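PDB 3HSL: ORF59 from Human herpesvirus 8, which serves as the accessory subunit of the viral DNA polymerase in lytic replication and raises its processivity, probably by keeping the polymerase from leaving the template. Local coordinates for residues D193-S199 with L249-E255; F180-W184 with V214-I218; A260-V266 with L298-L302. One frame throughout, in Å; residues are numbered along the deposited sequence.

Contact 1: D193-S199 with L249-E255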
loop_
_atom_site.group_PDB
_atom_site.type_symbol
_atom_site.label_atom_id
_atom_site.label_comp_id
_atom_site.label_asym_id
_atom_site.label_seq_id
_atom_site.Cartn_x
_atom_site.Cartn_y
_atom_site.Cartn_z
ATOM N N ASP A 193 3.210 -19.705 -19.228
ATOM C CA ASP A 193 3.519 -18.804 -20.330
ATOM C C ASP A 193 3.908 -19.593 -21.577
ATOM O O ASP A 193 4.332 -20.748 -21.499
ATOM C CB ASP A 193 4.635 -17.825 -19.953
ATOM C CG ASP A 193 4.700 -16.630 -20.889
ATOM O OD1 ASP A 193 3.623 -16.158 -21.301
ATOM O OD2 ASP A 193 5.809 -16.157 -21.211
ATOM N N GLN A 194 3.757 -18.951 -22.730
ATOM C CA GLN A 194 4.068 -19.567 -23.998
ATOM C C GLN A 194 4.858 -18.545 -24.795
ATOM O O GLN A 194 4.911 -17.373 -24.426
ATOM C CB GLN A 194 2.771 -19.885 -24.742
ATOM C CG GLN A 194 1.699 -20.539 -23.881
ATOM C CD GLN A 194 0.463 -20.934 -24.669
ATOM O OE1 GLN A 194 -0.634 -20.448 -24.397
ATOM N NE2 GLN A 194 0.635 -21.812 -25.656
ATOM N N THR A 195 5.477 -18.978 -25.888
ATOM C CA THR A 195 6.211 -18.025 -26.695
ATOM C C THR A 195 5.274 -17.725 -27.879
ATOM O O THR A 195 4.690 -18.641 -28.452
ATOM C CB THR A 195 7.584 -18.565 -27.197
ATOM O OG1 THR A 195 7.432 -19.267 -28.424
ATOM C CG2 THR A 195 8.293 -19.419 -26.143
ATOM N N VAL A 196 5.128 -16.451 -28.236
ATOM C CA VAL A 196 4.277 -16.086 -29.358
ATOM C C VAL A 196 5.222 -15.643 -30.450
ATOM O O VAL A 196 6.144 -14.871 -30.182
ATOM C CB VAL A 196 3.434 -14.853 -29.077
ATOM C CG1 VAL A 196 2.289 -14.794 -30.078
ATOM C CG2 VAL A 196 2.862 -14.898 -27.694
ATOM N N THR A 197 5.024 -16.112 -31.678
ATOM C CA THR A 197 5.899 -15.644 -32.722
ATOM C C THR A 197 5.066 -14.556 -33.417
ATOM O O THR A 197 3.897 -14.762 -33.692
ATOM C CB THR A 197 6.359 -16.748 -33.674
ATOM O OG1 THR A 197 5.318 -17.045 -34.598
ATOM C CG2 THR A 197 6.765 -18.009 -32.915
ATOM N N VAL A 198 5.681 -13.404 -33.684
ATOM C CA VAL A 198 5.055 -12.258 -34.332
ATOM C C VAL A 198 5.860 -12.074 -35.604
ATOM O O VAL A 198 7.069 -11.946 -35.543
ATOM C CB VAL A 198 5.247 -10.997 -33.480
ATOM C CG1 VAL A 198 4.398 -9.838 -33.998
ATOM C CG2 VAL A 198 4.870 -11.265 -32.014
ATOM N N SER A 199 5.234 -12.058 -36.765
ATOM C CA SER A 199 6.025 -11.884 -37.975
ATOM C C SER A 199 5.418 -10.831 -38.870
ATOM O O SER A 199 4.248 -10.481 -38.717
ATOM C CB SER A 199 6.210 -13.198 -38.735
ATOM O OG SER A 199 4.975 -13.703 -39.164
ATOM N N LEU A 249 10.480 -11.543 -37.986
ATOM C CA LEU A 249 9.994 -12.668 -37.202
ATOM C C LEU A 249 10.560 -12.530 -35.803
ATOM O O LEU A 249 11.770 -12.416 -35.612
ATOM C CB LEU A 249 10.389 -14.009 -37.851
ATOM C CG LEU A 249 10.284 -15.426 -37.230
ATOM C CD1 LEU A 249 8.988 -15.788 -36.562
ATOM C CD2 LEU A 249 10.605 -16.472 -38.284
ATOM N N SER A 250 9.674 -12.535 -34.826
ATOM C CA SER A 250 10.081 -12.441 -33.439
ATOM C C SER A 250 9.294 -13.447 -32.663
ATOM O O SER A 250 8.154 -13.718 -32.992
ATOM C CB SER A 250 9.788 -11.066 -32.864
ATOM O OG SER A 250 10.545 -10.073 -33.526
ATOM N N ARG A 251 9.911 -14.006 -31.633
ATOM C CA ARG A 251 9.222 -14.939 -30.758
ATOM C C ARG A 251 9.443 -14.477 -29.321
ATOM O O ARG A 251 10.463 -14.750 -28.684
ATOM C CB ARG A 251 9.533 -16.419 -31.030
ATOM C CG ARG A 251 10.954 -16.847 -31.118
ATOM C CD ARG A 251 11.006 -18.378 -31.257
ATOM N NE ARG A 251 10.204 -18.866 -32.380
ATOM C CZ ARG A 251 10.661 -19.061 -33.617
ATOM N NH1 ARG A 251 11.932 -18.814 -33.917
ATOM N NH2 ARG A 251 9.847 -19.508 -34.566
ATOM N N VAL A 252 8.445 -13.763 -28.836
ATOM C CA VAL A 252 8.478 -13.171 -27.522
ATOM C C VAL A 252 7.545 -13.847 -26.530
ATOM O O VAL A 252 6.734 -14.715 -26.905
ATOM C CB VAL A 252 8.052 -11.700 -27.637
ATOM C CG1 VAL A 252 8.914 -10.993 -28.675
ATOM C CG2 VAL A 252 6.610 -11.616 -28.046
ATOM N N SER A 253 7.670 -13.442 -25.265
ATOM C CA SER A 253 6.833 -13.980 -24.203
ATOM C C SER A 253 5.426 -13.432 -24.269
ATOM O O SER A 253 5.237 -12.213 -24.357
ATOM C CB SER A 253 7.395 -13.613 -22.850
ATOM O OG SER A 253 6.439 -13.926 -21.858
ATOM N N LEU A 254 4.448 -14.339 -24.224
ATOM C CA LEU A 254 3.035 -13.979 -24.258
ATOM C C LEU A 254 2.639 -13.076 -23.103
ATOM O O LEU A 254 1.946 -12.091 -23.338
ATOM C CB LEU A 254 2.140 -15.211 -24.270
ATOM C CG LEU A 254 0.624 -14.963 -24.362
ATOM C CD1 LEU A 254 0.222 -14.173 -25.613
ATOM C CD2 LEU A 254 -0.140 -16.268 -24.290
ATOM N N GLU A 255 3.064 -13.400 -21.870
ATOM C CA GLU A 255 2.750 -12.555 -20.707
ATOM C C GLU A 255 3.278 -11.158 -20.949
ATOM O O GLU A 255 2.563 -10.170 -20.742
ATOM C CB GLU A 255 3.394 -13.039 -19.410
ATOM C CG GLU A 255 2.927 -14.375 -18.828
ATOM C CD GLU A 255 3.609 -14.673 -17.480
ATOM O OE1 GLU A 255 4.159 -13.714 -16.855
ATOM O OE2 GLU A 255 3.584 -15.866 -17.067
#
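Asp193 turns its carboxylate onto the start of helix 254-263. Its OD1 accepts a hydrogen bond from Glu255 N at 2.9 Å, on the syn side and 26° out of the carboxylate plane. CG lies anti to the backbone N (chi1 -163°), which swings the carboxylate to the helix end. OD2 takes a hydrogen bond from the hydroxyl of Ser253, the N-cap residue, though the modelled separation is doubtfully short. Ser253 OG also makes a weak hydrogen bond to Ser256 N in the first turn, and Thr59 OG1 is hydrogen-bonded to this hydroxyl. The Glu255 carboxylate is tilted 59° against that of Asp193, and Asp193 OD1 and Glu255 OE2 are 4.2 Å apart. The helix N terminus would probably ease the closeness of these like charges.

Further along, Gln194 O accepts a hydrogen bond from Leu254 N at 3.1 Å. Val196 CG2 packs obliquely against Leu254 CD1, 3.4 Å away, on the buried face of the sheet. Val198 and Ser250 share that face and both touch Trp276. On the opposite face Thr197 and Arg251 lie side by side and point the same way. Thr197 CG2 rests obliquely by the guanidinium, 3.6 Å from Arg251 NE.

The backbones form antiparallel hydrogen-bonded pairs, Val196 with Val252 and Val198 with Ser250. The arrangement is an antiparallel strand pair that runs directly into a capped helix.

Contact 2: F180-W184 with V214-I218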
loop_
_atom_site.group_PDB
_atom_site.type_symbol
_atom_site.label_atom_id
_atom_site.label_comp_id
_atom_site.label_asym_id
_atom_site.label_seq_id
_atom_site.Cartn_x
_atom_site.Cartn_y
_atom_site.Cartn_z
ATOM N N PHE A 180 -9.059 -5.872 -30.548
ATOM C CA PHE A 180 -9.426 -7.182 -31.025
ATOM C C PHE A 180 -8.178 -8.080 -30.889
ATOM O O PHE A 180 -8.287 -9.253 -30.530
ATOM C CB PHE A 180 -9.911 -7.049 -32.463
ATOM C CG PHE A 180 -10.874 -8.109 -32.882
ATOM C CD1 PHE A 180 -12.253 -7.908 -32.704
ATOM C CD2 PHE A 180 -10.431 -9.304 -33.457
ATOM C CE1 PHE A 180 -13.184 -8.883 -33.090
ATOM C CE2 PHE A 180 -11.350 -10.296 -33.852
ATOM C CZ PHE A 180 -12.730 -10.083 -33.666
ATOM N N LEU A 181 -7.001 -7.523 -31.172
ATOM C CA LEU A 181 -5.742 -8.261 -31.059
ATOM C C LEU A 181 -5.449 -8.669 -29.615
ATOM O O LEU A 181 -4.930 -9.756 -29.345
ATOM C CB LEU A 181 -4.574 -7.402 -31.555
ATOM C CG LEU A 181 -3.160 -7.984 -31.342
ATOM C CD1 LEU A 181 -2.982 -9.320 -32.070
ATOM C CD2 LEU A 181 -2.051 -7.001 -31.727
ATOM N N LEU A 182 -5.788 -7.781 -28.689
ATOM C CA LEU A 182 -5.550 -8.020 -27.285
ATOM C C LEU A 182 -6.563 -9.072 -26.785
ATOM O O LEU A 182 -6.186 -10.009 -26.080
ATOM C CB LEU A 182 -5.688 -6.712 -26.519
ATOM C CG LEU A 182 -4.969 -6.524 -25.184
ATOM C CD1 LEU A 182 -5.525 -5.275 -24.530
ATOM C CD2 LEU A 182 -5.135 -7.673 -24.246
ATOM N N LYS A 183 -7.836 -8.924 -27.151
ATOM C CA LYS A 183 -8.867 -9.875 -26.712
ATOM C C LYS A 183 -8.459 -11.281 -27.088
ATOM O O LYS A 183 -8.579 -12.210 -26.285
ATOM C CB LYS A 183 -10.242 -9.550 -27.312
ATOM N N TRP A 184 -7.974 -11.406 -28.323
ATOM C CA TRP A 184 -7.515 -12.662 -28.898
ATOM C C TRP A 184 -6.304 -13.172 -28.132
ATOM O O TRP A 184 -6.241 -14.336 -27.768
ATOM C CB TRP A 184 -7.176 -12.467 -30.378
ATOM C CG TRP A 184 -6.837 -13.742 -31.083
ATOM C CD1 TRP A 184 -7.716 -14.597 -31.675
ATOM C CD2 TRP A 184 -5.532 -14.311 -31.273
ATOM N NE1 TRP A 184 -7.045 -15.660 -32.222
ATOM C CE2 TRP A 184 -5.702 -15.511 -31.989
ATOM C CE3 TRP A 184 -4.239 -13.922 -30.907
ATOM C CZ2 TRP A 184 -4.629 -16.329 -32.349
ATOM C CZ3 TRP A 184 -3.171 -14.739 -31.267
ATOM C CH2 TRP A 184 -3.377 -15.926 -31.979
ATOM N N VAL A 214 -2.671 -21.832 -33.164
ATOM C CA VAL A 214 -3.638 -20.858 -33.693
ATOM C C VAL A 214 -2.957 -19.557 -34.089
ATOM O O VAL A 214 -1.949 -19.181 -33.502
ATOM C CB VAL A 214 -4.784 -20.545 -32.687
ATOM C CG1 VAL A 214 -5.754 -21.716 -32.573
ATOM C CG2 VAL A 214 -4.231 -20.114 -31.315
ATOM N N SER A 215 -3.503 -18.865 -35.081
ATOM C CA SER A 215 -2.889 -17.628 -35.534
ATOM C C SER A 215 -3.856 -16.490 -35.723
ATOM O O SER A 215 -5.060 -16.707 -35.910
ATOM C CB SER A 215 -2.269 -17.855 -36.910
ATOM O OG SER A 215 -1.363 -18.937 -36.902
ATOM N N LYS A 216 -3.338 -15.267 -35.675
ATOM C CA LYS A 216 -4.191 -14.138 -35.963
ATOM C C LYS A 216 -3.486 -13.360 -37.064
ATOM O O LYS A 216 -2.310 -13.015 -36.943
ATOM C CB LYS A 216 -4.495 -13.251 -34.768
ATOM C CG LYS A 216 -5.676 -12.346 -35.086
ATOM C CD LYS A 216 -6.064 -11.430 -33.954
ATOM C CE LYS A 216 -7.490 -10.860 -34.151
ATOM N NZ LYS A 216 -7.753 -10.103 -35.421
ATOM N N ILE A 217 -4.224 -13.096 -38.130
ATOM C CA ILE A 217 -3.728 -12.370 -39.285
ATOM C C ILE A 217 -4.265 -10.932 -39.317
ATOM O O ILE A 217 -5.463 -10.708 -39.177
ATOM C CB ILE A 217 -4.228 -13.040 -40.602
ATOM C CG1 ILE A 217 -3.995 -14.561 -40.617
ATOM C CG2 ILE A 217 -3.637 -12.360 -41.829
ATOM C CD1 ILE A 217 -2.541 -14.984 -40.629
ATOM N N ILE A 218 -3.380 -9.962 -39.503
ATOM C CA ILE A 218 -3.781 -8.566 -39.607
ATOM C C ILE A 218 -3.078 -7.917 -40.796
ATOM O O ILE A 218 -1.854 -8.002 -40.921
ATOM C CB ILE A 218 -3.419 -7.763 -38.347
ATOM C CG1 ILE A 218 -4.107 -8.350 -37.107
ATOM C CG2 ILE A 218 -3.787 -6.292 -38.543
ATOM C CD1 ILE A 218 -3.724 -7.680 -35.813
#
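The indole of Trp184 takes the side chain of Lys216 over one face. Lys216 CB stands 3.7 Å from the centroid of the Trp184 six-membered ring and 6° off the ring normal, a CH-pi contact almost above the ring centre. Farther out, Lys216 CD lies 3.8 Å from Trp184 CG. At the edge of the indole, near its plane, is Val214 O, 3.9 Å from Trp184 CH2. Val214 CG2 touches Trp184 CZ2 at 3.9 Å. The Phe180 ring is met at its edge instead: Lys216 CE comes in the ring plane, 3.4 Å from Phe180 CD2.

Lys216 links the two rings. Trp184 reaches from the helix toward the strand, and the lysine runs back along it toward the helix. CG of Lys216 is anti to the backbone N, and the chain stays extended until it bends at its last torsion (chi4 -57°). The bend carries the amino end to Phe180. The two aromatic residues are one helical turn apart, joined by the hydrogen bond from Trp184 N to Phe180 O.

Beside them, Leu181 CD1 meets Ile218 CD1 at 4.2 Å, the two side chains crossing at about a right angle. No hydrogen bond links the segments.

The helical segment runs antiparallel to the strand segment, with their axes 10.3 Å apart. Leu181 also touches Phe209 of strand 206-211 and Leu173, and Ile218 touches Leu173 too. Strand 214-222 pairs with strand 206-211 through Lys216 and Ile218, so helix 175-186 lies along strand 214-222 and also touches its neighbour.

Contact 3: A260-V266 with L298-L302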
loop_
_atom_site.group_PDB
_atom_site.type_symbol
_atom_site.label_atom_id
_atom_site.label_comp_id
_atom_site.label_asym_id
_atom_site.label_seq_id
_atom_site.Cartn_x
_atom_site.Cartn_y
_atom_site.Cartn_z
ATOM N N ALA A 260 2.602 -5.627 -22.060
ATOM C CA ALA A 260 3.184 -4.572 -22.854
ATOM C C ALA A 260 2.060 -3.792 -23.531
ATOM O O ALA A 260 1.971 -2.577 -23.358
ATOM C CB ALA A 260 4.160 -5.123 -23.849
ATOM N N LEU A 261 1.208 -4.485 -24.289
ATOM C CA LEU A 261 0.086 -3.853 -24.990
ATOM C C LEU A 261 -0.934 -3.189 -24.074
ATOM O O LEU A 261 -1.626 -2.262 -24.477
ATOM C CB LEU A 261 -0.639 -4.861 -25.865
ATOM C CG LEU A 261 0.072 -5.477 -27.067
ATOM C CD1 LEU A 261 -0.840 -6.543 -27.638
ATOM C CD2 LEU A 261 0.482 -4.438 -28.138
ATOM N N ARG A 262 -1.027 -3.665 -22.842
ATOM C CA ARG A 262 -1.970 -3.127 -21.896
ATOM C C ARG A 262 -1.395 -1.901 -21.190
ATOM O O ARG A 262 -2.120 -0.949 -20.918
ATOM C CB ARG A 262 -2.442 -4.268 -20.993
ATOM C CG ARG A 262 -3.504 -3.934 -19.953
ATOM C CD ARG A 262 -4.523 -5.128 -19.884
ATOM N NE ARG A 262 -3.988 -6.435 -19.483
ATOM C CZ ARG A 262 -4.246 -7.044 -18.320
ATOM N NH1 ARG A 262 -5.048 -6.483 -17.406
ATOM N NH2 ARG A 262 -3.699 -8.232 -18.073
ATOM N N LEU A 263 -0.092 -1.933 -20.909
ATOM C CA LEU A 263 0.638 -0.841 -20.253
ATOM C C LEU A 263 0.835 0.391 -21.141
ATOM O O LEU A 263 0.826 1.523 -20.654
ATOM C CB LEU A 263 2.003 -1.342 -19.724
ATOM C CG LEU A 263 2.006 -2.273 -18.489
ATOM C CD1 LEU A 263 3.287 -3.135 -18.299
ATOM C CD2 LEU A 263 1.630 -1.538 -17.184
ATOM N N CYS A 264 1.013 0.166 -22.435
ATOM C CA CYS A 264 1.214 1.266 -23.374
ATOM C C CYS A 264 -0.088 1.859 -23.948
ATOM O O CYS A 264 -0.048 2.745 -24.807
ATOM C CB CYS A 264 2.147 0.835 -24.480
ATOM S SG CYS A 264 3.697 0.306 -23.807
ATOM N N LYS A 265 -1.225 1.359 -23.467
ATOM C CA LYS A 265 -2.527 1.841 -23.869
ATOM C C LYS A 265 -2.982 2.683 -22.674
ATOM O O LYS A 265 -3.632 2.166 -21.748
ATOM C CB LYS A 265 -3.484 0.663 -24.109
ATOM C CG LYS A 265 -4.921 1.003 -24.587
ATOM C CD LYS A 265 -4.932 1.602 -26.004
ATOM C CE LYS A 265 -6.337 1.809 -26.590
ATOM N NZ LYS A 265 -7.122 2.814 -25.834
ATOM N N VAL A 266 -2.636 3.973 -22.694
ATOM C CA VAL A 266 -3.000 4.901 -21.627
ATOM C C VAL A 266 -4.033 5.877 -22.184
ATOM O O VAL A 266 -3.680 6.780 -22.944
ATOM C CB VAL A 266 -1.774 5.696 -21.124
ATOM C CG1 VAL A 266 -2.164 6.583 -19.932
ATOM C CG2 VAL A 266 -0.655 4.758 -20.738
ATOM N N LEU A 298 7.221 6.162 -23.228
ATOM C CA LEU A 298 6.801 4.931 -22.582
ATOM C C LEU A 298 6.868 3.758 -23.556
ATOM O O LEU A 298 6.230 3.786 -24.612
ATOM C CB LEU A 298 5.365 5.066 -22.063
ATOM C CG LEU A 298 4.750 3.850 -21.335
ATOM C CD1 LEU A 298 5.534 3.524 -20.077
ATOM C CD2 LEU A 298 3.274 4.025 -20.984
ATOM N N SER A 299 7.634 2.725 -23.215
ATOM C CA SER A 299 7.699 1.559 -24.094
ATOM C C SER A 299 8.130 0.353 -23.308
ATOM O O SER A 299 8.529 0.479 -22.168
ATOM C CB SER A 299 8.674 1.777 -25.248
ATOM O OG SER A 299 10.001 1.776 -24.776
ATOM N N VAL A 300 8.043 -0.816 -23.930
ATOM C CA VAL A 300 8.443 -2.067 -23.307
ATOM C C VAL A 300 9.241 -2.841 -24.340
ATOM O O VAL A 300 8.761 -3.089 -25.426
ATOM C CB VAL A 300 7.232 -2.929 -22.884
ATOM C CG1 VAL A 300 7.702 -4.192 -22.237
ATOM C CG2 VAL A 300 6.277 -2.169 -21.927
ATOM N N LEU A 301 10.462 -3.217 -24.002
ATOM C CA LEU A 301 11.307 -3.984 -24.894
ATOM C C LEU A 301 11.007 -5.454 -24.671
ATOM O O LEU A 301 11.148 -5.948 -23.550
ATOM C CB LEU A 301 12.769 -3.722 -24.577
ATOM C CG LEU A 301 13.179 -2.255 -24.655
ATOM C CD1 LEU A 301 14.635 -2.067 -24.325
ATOM C CD2 LEU A 301 12.873 -1.696 -26.021
ATOM N N LEU A 302 10.590 -6.154 -25.727
ATOM C CA LEU A 302 10.287 -7.581 -25.625
ATOM C C LEU A 302 11.501 -8.353 -26.049
ATOM O O LEU A 302 11.966 -8.226 -27.187
ATOM C CB LEU A 302 9.094 -7.974 -26.490
ATOM C CG LEU A 302 7.752 -7.331 -26.165
ATOM C CD1 LEU A 302 6.748 -7.888 -27.143
ATOM C CD2 LEU A 302 7.298 -7.598 -24.737
#
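The last turn of helix 254-263 and the loop after it pass by residues 298-302 of strand 296-302, with the CA atoms of Ala260 and Val300 5.8 Å apart. This is helix-on-sheet packing, here near the centre of the chain and consistent with the processivity-factor fold, in which helices lie against beta sheets. No hydrogen bond joins the segments, and the contact is almost wholly apolar.

Leu298, Val300 and Leu302 point their side chains from the strand toward the helix. Ala260 CB touches the latter two, 3.9 Å from Val300 CB and 4.1 Å from Leu302 CD2. Its small side chain lets the helix backbone come near the strand, as Val300 CG2 also reaches Ala260 CA. Cys264, in the loop just past the helix, brings SG up to the strand. SG is 4.0 Å from Val300 CG2 and 4.2 Å from Ser299 CA. Val300 thus meets the helix and the loop after it with both branches: CG1, anti to the backbone N (chi1 -179°), goes to Ala260, and CG2 goes to Ala260 and Cys264.

Val284 of the adjoining strand 282-288 touches Ala260 and Cys264, so the helix rests on two strands. Leu263 packs on Ile31 and Ala34 of helix 18-35. Ser299 points away from the helix, and its buried hydroxyl is hydrogen-bonded to Glu283 OE2.

At the far end Leu298 reaches the loop. It crosses Val266 at about a right angle, with Leu298 CD2 4.0 Å from Val266 CG2, and the same methyl lies 3.5 Å from Leu263 O.

Overall arrangement
Following the chain from the N terminus, the first segment involved is on helix 175-186, and strand 195-201 follows it. Contact 2 then closes a loop of 29 residues when strand 214-222 returns to the helix. Contact 1 opens inside that loop and closes beyond it, at 249-255, so the two cross. Their nearest atoms stay about 6 Å apart. Contact 3 follows in series and closes a loop of 31 residues. It shares helix 254-263 with contact 1: one holds its start, the other its end. Val252 packs on Leu302 and Leu181 on Leu261, which joins contact 3 to both others. Together they tie two helices to the strands around them.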